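Local coordinates for protein glycoside hydrolase family 5 (Aspergillus oryzae, PDB 6LA0) that hydrolyses glycosidic bonds as a secreted fungal rutinosidase of glycoside hydrolase family 5, and probably also acts on beta-1,3-glucans, at residues R312-Y324 with F355-F369. Numbering follows the deposited sequence.
Sequences RERNVNAGLDAMY and FEYFIDHGYIDLTRF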
ATOM      1  N   ARG A 312      -3.625 -22.791  -3.480  1.00 22.12           N
ATOM      2  CA  ARG A 312      -3.782 -21.440  -2.946  1.00 18.18           C
ATOM      3  C   ARG A 312      -3.719 -21.422  -1.424  1.00 19.02           C
ATOM      4  O   ARG A 312      -3.099 -20.527  -0.829  1.00 19.05           O
ATOM      5  CB  ARG A 312      -5.095 -20.823  -3.424  1.00 17.57           C
ATOM      6  CG  ARG A 312      -5.109 -20.531  -4.912  1.00 19.65           C
ATOM      7  CD  ARG A 312      -6.470 -20.003  -5.369  1.00 17.49           C
ATOM      8  NE  ARG A 312      -7.521 -21.014  -5.284  1.00 19.12           N
ATOM      9  CZ  ARG A 312      -8.800 -20.775  -5.552  1.00 22.43           C
ATOM     10  NH1 ARG A 312      -9.178 -19.559  -5.928  1.00 18.33           N
ATOM     11  NH2 ARG A 312      -9.695 -21.749  -5.451  1.00 21.00           N
ATOM     12  N   GLU A 313      -4.368 -22.385  -0.768  1.00 15.89           N
ATOM     13  CA  GLU A 313      -4.380 -22.380   0.691  1.00 17.12           C
ATOM     14  C   GLU A 313      -2.971 -22.586   1.247  1.00 18.08           C
ATOM     15  O   GLU A 313      -2.533 -21.865   2.161  1.00 20.71           O
ATOM     16  CB  GLU A 313      -5.336 -23.450   1.215  1.00 18.44           C
ATOM     17  CG  GLU A 313      -5.374 -23.505   2.734  1.00 19.94           C
ATOM     18  CD  GLU A 313      -6.251 -24.614   3.259  1.00 28.94           C
ATOM     19  OE1 GLU A 313      -6.313 -25.688   2.607  1.00 32.26           O
ATOM     20  OE2 GLU A 313      -6.862 -24.413   4.337  1.00 25.09           O
ATOM     21  N   ARG A 314      -2.240 -23.562   0.700  1.00 18.83           N
ATOM     22  CA  ARG A 314      -0.886 -23.820   1.182  1.00 17.76           C
ATOM     23  C   ARG A 314       0.003 -22.599   0.978  1.00 21.67           C
ATOM     24  O   ARG A 314       0.740 -22.190   1.890  1.00 19.47           O
ATOM     25  CB  ARG A 314      -0.302 -25.055   0.475  1.00 20.20           C
ATOM     26  CG  ARG A 314       1.135 -25.403   0.912  1.00 24.41           C
ATOM     27  CD  ARG A 314       1.869 -26.280  -0.096  1.00 17.90           C
ATOM     28  NE  ARG A 314       2.333 -25.532  -1.271  1.00 18.38           N
ATOM     29  CZ  ARG A 314       3.095 -26.042  -2.236  1.00 17.68           C
ATOM     30  NH1 ARG A 314       3.529 -27.299  -2.158  1.00 19.05           N
ATOM     31  NH2 ARG A 314       3.456 -25.291  -3.272  1.00 17.83           N
ATOM     32  N   ASN A 315      -0.113 -21.954  -0.187  1.00 20.80           N
ATOM     33  CA  ASN A 315       0.810 -20.883  -0.546  1.00 16.93           C
ATOM     34  C   ASN A 315       0.534 -19.588   0.230  1.00 17.96           C
ATOM     35  O   ASN A 315       1.480 -18.931   0.687  1.00 18.79           O
ATOM     36  CB  ASN A 315       0.763 -20.654  -2.061  1.00 22.23           C
ATOM     37  CG  ASN A 315       1.371 -21.816  -2.859  1.00 19.69           C
ATOM     38  OD1 ASN A 315       2.156 -22.625  -2.335  1.00 21.42           O
ATOM     39  ND2 ASN A 315       1.023 -21.892  -4.140  1.00 19.22           N
ATOM     40  N   VAL A 316      -0.735 -19.189   0.398  1.00 18.11           N
ATOM     41  CA  VAL A 316      -0.993 -17.978   1.183  1.00 19.80           C
ATOM     42  C   VAL A 316      -0.571 -18.199   2.630  1.00 22.46           C
ATOM     43  O   VAL A 316      -0.012 -17.299   3.274  1.00 18.84           O
ATOM     44  CB  VAL A 316      -2.470 -17.522   1.068  1.00 18.87           C
ATOM     45  CG1 VAL A 316      -3.427 -18.478   1.777  1.00 18.36           C
ATOM     46  CG2 VAL A 316      -2.639 -16.116   1.654  1.00 17.20           C
ATOM     47  N   ASN A 317      -0.773 -19.415   3.154  1.00 15.87           N
ATOM     48  CA  ASN A 317      -0.382 -19.635   4.540  1.00 18.35           C
ATOM     49  C   ASN A 317       1.134 -19.719   4.675  1.00 16.99           C
ATOM     50  O   ASN A 317       1.683 -19.295   5.701  1.00 17.72           O
ATOM     51  CB  ASN A 317      -1.065 -20.888   5.085  1.00 23.26           C
ATOM     52  CG  ASN A 317      -2.475 -20.610   5.559  1.00 26.04           C
ATOM     53  OD1 ASN A 317      -2.684 -19.819   6.488  1.00 21.76           O
ATOM     54  ND2 ASN A 317      -3.452 -21.243   4.920  1.00 21.18           N
ATOM     55  N   ALA A 318       1.825 -20.206   3.637  1.00 16.55           N
ATOM     56  CA  ALA A 318       3.289 -20.237   3.664  1.00 18.52           C
ATOM     57  C   ALA A 318       3.878 -18.833   3.585  1.00 21.95           C
ATOM     58  O   ALA A 318       4.928 -18.565   4.183  1.00 18.91           O
ATOM     59  CB  ALA A 318       3.821 -21.091   2.514  1.00 18.91           C
ATOM     60  N   GLY A 319       3.222 -17.932   2.851  1.00 18.86           N
ATOM     61  CA  GLY A 319       3.664 -16.545   2.830  1.00 18.60           C
ATOM     62  C   GLY A 319       3.475 -15.859   4.172  1.00 20.00           C
ATOM     63  O   GLY A 319       4.375 -15.173   4.667  1.00 18.36           O
ATOM     64  N   LEU A 320       2.299 -16.044   4.782  1.00 18.73           N
ATOM     65  CA  LEU A 320       2.058 -15.512   6.123  1.00 19.29           C
ATOM     66  C   LEU A 320       3.129 -15.984   7.099  1.00 19.42           C
ATOM     67  O   LEU A 320       3.640 -15.196   7.901  1.00 16.88           O
ATOM     68  CB  LEU A 320       0.663 -15.928   6.605  1.00 18.90           C
ATOM     69  CG  LEU A 320      -0.507 -15.186   5.949  1.00 20.86           C
ATOM     70  CD1 LEU A 320      -1.850 -15.895   6.187  1.00 21.22           C
ATOM     71  CD2 LEU A 320      -0.552 -13.740   6.422  1.00 18.04           C
ATOM     72  N   ASP A 321       3.473 -17.277   7.044  1.00 17.08           N
ATOM     73  CA  ASP A 321       4.511 -17.854   7.900  1.00 18.69           C
ATOM     74  C   ASP A 321       5.862 -17.180   7.692  1.00 19.58           C
ATOM     75  O   ASP A 321       6.537 -16.798   8.656  1.00 22.26           O
ATOM     76  CB  ASP A 321       4.643 -19.349   7.604  1.00 17.61           C
ATOM     77  CG  ASP A 321       3.462 -20.158   8.094  1.00 24.08           C
ATOM     78  OD1 ASP A 321       2.593 -19.603   8.786  1.00 23.59           O
ATOM     79  OD2 ASP A 321       3.411 -21.372   7.784  1.00 25.01           O
ATOM     80  N   ALA A 322       6.273 -17.041   6.427  1.00 16.82           N
ATOM     81  CA  ALA A 322       7.586 -16.498   6.098  1.00 17.35           C
ATOM     82  C   ALA A 322       7.727 -15.041   6.531  1.00 21.26           C
ATOM     83  O   ALA A 322       8.744 -14.642   7.106  1.00 19.30           O
ATOM     84  CB  ALA A 322       7.822 -16.632   4.598  1.00 18.23           C
ATOM     85  N   MET A 323       6.734 -14.216   6.231  1.00 18.80           N
ATOM     86  CA  MET A 323       6.891 -12.804   6.550  1.00 19.46           C
ATOM     87  C   MET A 323       6.745 -12.547   8.046  1.00 20.01           C
ATOM     88  O   MET A 323       7.281 -11.549   8.555  1.00 21.92           O
ATOM     89  CB  MET A 323       5.895 -11.966   5.743  1.00 22.83           C
ATOM     90  CG  MET A 323       6.191 -11.922   4.228  1.00 20.22           C
ATOM     91  SD  MET A 323       4.710 -12.215   3.279  1.00 42.45           S
ATOM     92  CE  MET A 323       5.384 -12.386   1.639  1.00 24.90           C
ATOM     93  N   TYR A 324       6.039 -13.422   8.770  1.00 17.83           N
ATOM     94  CA  TYR A 324       5.943 -13.267  10.223  1.00 19.25           C
ATOM     95  C   TYR A 324       7.209 -13.737  10.931  1.00 26.10           C
ATOM     96  O   TYR A 324       7.573 -13.196  11.984  1.00 24.18           O
ATOM     97  CB  TYR A 324       4.743 -14.040  10.756  1.00 21.48           C
ATOM     98  CG  TYR A 324       4.243 -13.610  12.115  1.00 23.05           C
ATOM     99  CD1 TYR A 324       3.375 -12.524  12.241  1.00 20.66           C
ATOM    100  CD2 TYR A 324       4.610 -14.299  13.272  1.00 22.78           C
ATOM    101  CE1 TYR A 324       2.895 -12.132  13.475  1.00 23.39           C
ATOM    102  CE2 TYR A 324       4.135 -13.907  14.521  1.00 24.85           C
ATOM    103  CZ  TYR A 324       3.276 -12.818  14.610  1.00 26.79           C
ATOM    104  OH  TYR A 324       2.786 -12.412  15.831  1.00 28.50           O
ATOM    105  N   PHE A 355      -8.492 -11.616  -1.279  1.00 17.97           N
ATOM    106  CA  PHE A 355      -8.312 -12.182   0.054  1.00 16.52           C
ATOM    107  C   PHE A 355      -9.631 -12.674   0.643  1.00 18.55           C
ATOM    108  O   PHE A 355      -9.629 -13.584   1.479  1.00 17.33           O
ATOM    109  CB  PHE A 355      -7.646 -11.156   0.985  1.00 19.34           C
ATOM    110  CG  PHE A 355      -7.039 -11.764   2.213  1.00 20.50           C
ATOM    111  CD1 PHE A 355      -5.812 -12.395   2.154  1.00 20.94           C
ATOM    112  CD2 PHE A 355      -7.714 -11.736   3.423  1.00 23.58           C
ATOM    113  CE1 PHE A 355      -5.253 -12.969   3.289  1.00 21.73           C
ATOM    114  CE2 PHE A 355      -7.166 -12.304   4.559  1.00 19.47           C
ATOM    115  CZ  PHE A 355      -5.931 -12.918   4.494  1.00 20.02           C
ATOM    116  N   GLU A 356     -10.764 -12.098   0.221  1.00 17.27           N
ATOM    117  CA  GLU A 356     -12.055 -12.508   0.774  1.00 19.18           C
ATOM    118  C   GLU A 356     -12.354 -13.978   0.486  1.00 19.25           C
ATOM    119  O   GLU A 356     -13.004 -14.658   1.291  1.00 17.93           O
ATOM    120  CB  GLU A 356     -13.175 -11.628   0.211  1.00 19.38           C
ATOM    121  CG  GLU A 356     -14.565 -12.032   0.689  1.00 24.68           C
ATOM    122  CD  GLU A 356     -15.648 -11.073   0.225  1.00 23.33           C
ATOM    123  OE1 GLU A 356     -15.606 -10.613  -0.944  1.00 22.44           O
ATOM    124  OE2 GLU A 356     -16.547 -10.784   1.041  1.00 24.63           O
ATOM    125  N   TYR A 357     -11.928 -14.470  -0.675  1.00 17.38           N
ATOM    126  CA  TYR A 357     -12.164 -15.872  -1.009  1.00 19.47           C
ATOM    127  C   TYR A 357     -11.416 -16.800  -0.055  1.00 21.27           C
ATOM    128  O   TYR A 357     -11.962 -17.826   0.374  1.00 20.36           O
ATOM    129  CB  TYR A 357     -11.765 -16.124  -2.461  1.00 17.29           C
ATOM    130  CG  TYR A 357     -11.994 -17.550  -2.911  1.00 20.58           C
ATOM    131  CD1 TYR A 357     -11.037 -18.533  -2.681  1.00 19.40           C
ATOM    132  CD2 TYR A 357     -13.165 -17.915  -3.562  1.00 22.24           C
ATOM    133  CE1 TYR A 357     -11.238 -19.831  -3.078  1.00 18.19           C
ATOM    134  CE2 TYR A 357     -13.368 -19.236  -3.976  1.00 21.35           C
ATOM    135  CZ  TYR A 357     -12.403 -20.179  -3.726  1.00 19.21           C
ATOM    136  OH  TYR A 357     -12.594 -21.494  -4.134  1.00 20.21           O
ATOM    137  N   PHE A 358     -10.169 -16.452   0.295  1.00 22.53           N
ATOM    138  CA  PHE A 358      -9.421 -17.254   1.265  1.00 20.13           C
ATOM    139  C   PHE A 358     -10.164 -17.327   2.595  1.00 22.83           C
ATOM    140  O   PHE A 358     -10.231 -18.389   3.226  1.00 19.84           O
ATOM    141  CB  PHE A 358      -8.028 -16.669   1.513  1.00 18.91           C
ATOM    142  CG  PHE A 358      -7.209 -16.436   0.277  1.00 19.73           C
ATOM    143  CD1 PHE A 358      -7.429 -17.155  -0.882  1.00 17.33           C
ATOM    144  CD2 PHE A 358      -6.185 -15.487   0.295  1.00 17.80           C
ATOM    145  CE1 PHE A 358      -6.648 -16.942  -2.013  1.00 18.41           C
ATOM    146  CE2 PHE A 358      -5.411 -15.254  -0.830  1.00 19.17           C
ATOM    147  CZ  PHE A 358      -5.645 -15.982  -1.988  1.00 20.72           C
ATOM    148  N   ILE A 359     -10.717 -16.193   3.043  1.00 17.62           N
ATOM    149  CA  ILE A 359     -11.492 -16.167   4.281  1.00 17.09           C
ATOM    150  C   ILE A 359     -12.734 -17.035   4.146  1.00 18.21           C
ATOM    151  O   ILE A 359     -13.066 -17.819   5.044  1.00 18.63           O
ATOM    152  CB  ILE A 359     -11.886 -14.720   4.634  1.00 19.61           C
ATOM    153  CG1 ILE A 359     -10.684 -13.906   5.152  1.00 18.60           C
ATOM    154  CG2 ILE A 359     -13.038 -14.708   5.649  1.00 22.01           C
ATOM    155  CD1 ILE A 359     -11.074 -12.468   5.473  1.00 19.81           C
ATOM    156  N   ASP A 360     -13.472 -16.863   3.041  1.00 21.85           N
ATOM    157  CA  ASP A 360     -14.764 -17.530   2.883  1.00 21.77           C
ATOM    158  C   ASP A 360     -14.630 -19.044   2.745  1.00 24.45           C
ATOM    159  O   ASP A 360     -15.574 -19.771   3.062  1.00 24.85           O
ATOM    160  CB  ASP A 360     -15.505 -16.979   1.663  1.00 20.90           C
ATOM    161  CG  ASP A 360     -16.126 -15.617   1.905  1.00 22.13           C
ATOM    162  OD1 ASP A 360     -16.260 -15.194   3.079  1.00 24.37           O
ATOM    163  OD2 ASP A 360     -16.485 -14.967   0.902  1.00 25.83           O
ATOM    164  N   HIS A 361     -13.482 -19.545   2.303  1.00 23.30           N
ATOM    165  CA  HIS A 361     -13.314 -20.979   2.119  1.00 21.46           C
ATOM    166  C   HIS A 361     -12.396 -21.591   3.170  1.00 24.50           C
ATOM    167  O   HIS A 361     -11.879 -22.692   2.975  1.00 21.62           O
ATOM    168  CB  HIS A 361     -12.847 -21.253   0.690  1.00 23.15           C
ATOM    169  CG  HIS A 361     -13.880 -20.876  -0.331  1.00 25.45           C
ATOM    170  ND1 HIS A 361     -14.641 -21.805  -1.009  1.00 26.24           N
ATOM    171  CD2 HIS A 361     -14.332 -19.662  -0.726  1.00 23.86           C
ATOM    172  CE1 HIS A 361     -15.492 -21.180  -1.804  1.00 22.97           C
ATOM    173  NE2 HIS A 361     -15.324 -19.878  -1.653  1.00 25.11           N
ATOM    174  N   GLY A 362     -12.208 -20.893   4.291  1.00 23.94           N
ATOM    175  CA  GLY A 362     -11.575 -21.450   5.470  1.00 20.70           C
ATOM    176  C   GLY A 362     -10.067 -21.528   5.455  1.00 26.47           C
ATOM    177  O   GLY A 362      -9.495 -22.292   6.238  1.00 23.26           O
ATOM    178  N   TYR A 363      -9.395 -20.768   4.588  1.00 23.47           N
ATOM    179  CA  TYR A 363      -7.941 -20.832   4.521  1.00 22.52           C
ATOM    180  C   TYR A 363      -7.251 -20.073   5.655  1.00 20.58           C
ATOM    181  O   TYR A 363      -6.091 -20.376   5.970  1.00 19.12           O
ATOM    182  CB  TYR A 363      -7.433 -20.254   3.195  1.00 20.75           C
ATOM    183  CG  TYR A 363      -7.903 -20.920   1.915  1.00 20.14           C
ATOM    184  CD1 TYR A 363      -8.721 -22.051   1.927  1.00 19.85           C
ATOM    185  CD2 TYR A 363      -7.510 -20.416   0.686  1.00 19.22           C
ATOM    186  CE1 TYR A 363      -9.137 -22.649   0.725  1.00 21.10           C
ATOM    187  CE2 TYR A 363      -7.914 -21.004  -0.503  1.00 18.80           C
ATOM    188  CZ  TYR A 363      -8.725 -22.115  -0.482  1.00 21.43           C
ATOM    189  OH  TYR A 363      -9.115 -22.681  -1.686  1.00 22.09           O
ATOM    190  N   ILE A 364      -7.918 -19.098   6.266  1.00 19.45           N
ATOM    191  CA  ILE A 364      -7.257 -18.092   7.098  1.00 17.76           C
ATOM    192  C   ILE A 364      -7.677 -18.263   8.553  1.00 21.78           C
ATOM    193  O   ILE A 364      -8.875 -18.256   8.870  1.00 24.51           O
ATOM    194  CB  ILE A 364      -7.563 -16.659   6.625  1.00 19.51           C
ATOM    195  CG1 ILE A 364      -7.202 -16.476   5.141  1.00 21.33           C
ATOM    196  CG2 ILE A 364      -6.836 -15.631   7.513  1.00 17.42           C
ATOM    197  CD1 ILE A 364      -5.832 -17.019   4.758  1.00 18.10           C
ATOM    198  N   ASP A 365      -6.686 -18.359   9.439  1.00 19.05           N
ATOM    199  CA  ASP A 365      -6.893 -18.242  10.889  1.00 25.23           C
ATOM    200  C   ASP A 365      -5.659 -17.533  11.445  1.00 23.12           C
ATOM    201  O   ASP A 365      -4.667 -18.171  11.812  1.00 22.93           O
ATOM    202  CB  ASP A 365      -7.118 -19.596  11.550  1.00 29.12           C
ATOM    203  CG  ASP A 365      -7.057 -19.528  13.069  1.00 31.12           C
ATOM    204  OD1 ASP A 365      -7.284 -18.442  13.649  1.00 27.27           O
ATOM    205  OD2 ASP A 365      -6.775 -20.572  13.691  1.00 34.57           O
ATOM    206  N   LEU A 366      -5.721 -16.204  11.500  1.00 24.68           N
ATOM    207  CA  LEU A 366      -4.540 -15.464  11.924  1.00 19.94           C
ATOM    208  C   LEU A 366      -4.296 -15.552  13.420  1.00 23.00           C
ATOM    209  O   LEU A 366      -3.226 -15.130  13.873  1.00 25.78           O
ATOM    210  CB  LEU A 366      -4.653 -13.996  11.498  1.00 22.18           C
ATOM    211  CG  LEU A 366      -4.714 -13.843   9.976  1.00 20.29           C
ATOM    212  CD1 LEU A 366      -4.891 -12.389   9.592  1.00 17.63           C
ATOM    213  CD2 LEU A 366      -3.436 -14.405   9.359  1.00 16.62           C
ATOM    214  N   THR A 367      -5.246 -16.085  14.195  1.00 24.21           N
ATOM    215  CA  THR A 367      -5.003 -16.251  15.622  1.00 24.49           C
ATOM    216  C   THR A 367      -3.963 -17.322  15.914  1.00 29.27           C
ATOM    217  O   THR A 367      -3.500 -17.412  17.057  1.00 33.42           O
ATOM    218  CB  THR A 367      -6.301 -16.583  16.361  1.00 27.62           C
ATOM    219  OG1 THR A 367      -6.679 -17.938  16.086  1.00 30.70           O
ATOM    220  CG2 THR A 367      -7.420 -15.636  15.933  1.00 30.54           C
ATOM    221  N   ARG A 368      -3.575 -18.128  14.922  1.00 25.14           N
ATOM    222  CA  ARG A 368      -2.547 -19.132  15.171  1.00 28.32           C
ATOM    223  C   ARG A 368      -1.175 -18.513  15.402  1.00 26.00           C
ATOM    224  O   ARG A 368      -0.270 -19.215  15.859  1.00 27.36           O
ATOM    225  CB  ARG A 368      -2.482 -20.145  14.014  1.00 26.87           C
ATOM    226  CG  ARG A 368      -1.989 -19.595  12.674  1.00 25.21           C
ATOM    227  CD  ARG A 368      -2.225 -20.603  11.547  1.00 26.11           C
ATOM    228  NE  ARG A 368      -1.905 -20.087  10.209  1.00 25.15           N
ATOM    229  CZ  ARG A 368      -0.677 -20.032   9.698  1.00 23.56           C
ATOM    230  NH1 ARG A 368       0.354 -20.436  10.422  1.00 23.63           N
ATOM    231  NH2 ARG A 368      -0.476 -19.575   8.467  1.00 20.51           N
ATOM    232  N   PHE A 369      -0.998 -17.229  15.108  1.00 27.37           N
ATOM    233  CA  PHE A 369       0.290 -16.584  15.292  1.00 26.06           C
ATOM    234  C   PHE A 369       0.391 -15.978  16.685  1.00 31.79           C
ATOM    235  O   PHE A 369       1.491 -15.808  17.212  1.00 35.99           O
ATOM    236  CB  PHE A 369       0.515 -15.501  14.242  1.00 26.88           C
ATOM    237  CG  PHE A 369       0.634 -16.017  12.835  1.00 24.32           C
ATOM    238  CD1 PHE A 369       1.824 -16.533  12.375  1.00 25.37           C
ATOM    239  CD2 PHE A 369      -0.443 -15.944  11.964  1.00 24.64           C
ATOM    240  CE1 PHE A 369       1.943 -16.997  11.078  1.00 24.49           C
ATOM    241  CE2 PHE A 369      -0.337 -16.405  10.666  1.00 22.17           C
ATOM    242  CZ  PHE A 369       0.864 -16.934  10.225  1.00 21.34           C
TER
HETATM  243  O   HOH W   1      -6.649 -24.082  -2.243  1.00 23.50           O
HETATM  244  O   HOH W   2      -4.205 -19.722   8.620  1.00 22.49           O
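D321 OD1 takes two bonds from the end of the R368 guanidinium, both parts of one salt bridge, the shorter from NH1 at 2.9 Å. NH1 meets the syn lone pair, whereas NH2 comes from above the carboxylate plane, with the two planes 82° apart. NH2 also donates to N317 OD1 at 3.0 Å, and a water joins that oxygen to R368 NE and D365 N. R368 is extended from CG to NE, which carries its charge back to the helix. On the other branch of the N317 amide, ND2 bonds Y363 O (3.0 Å, 165° at the hydrogen), nearly in the amide plane, and also reaches E313 O one turn back. Both amide ends are thus used, which should fix its rotation. E313 CB sits over the centre of the Y363 ring, 3.6 Å from the centroid. Y357 sets CE1 over one face of the R312 guanidinium, whose NE is anchored by F309 O, and takes a weak bond from NH2 at its OH. Deeper between the segments, V316 CG2 packs on F358 CE2 at 3.8 Å, and L320 CD1 meets L366 CD2. At the far end F369 sets its CB over the face of Y324, the ring planes 41° apart. A Schellman motif at G362 ends helix 355-360, and the C-terminal tail then runs along helix 312-326, an outer helix of the family's TIM barrel.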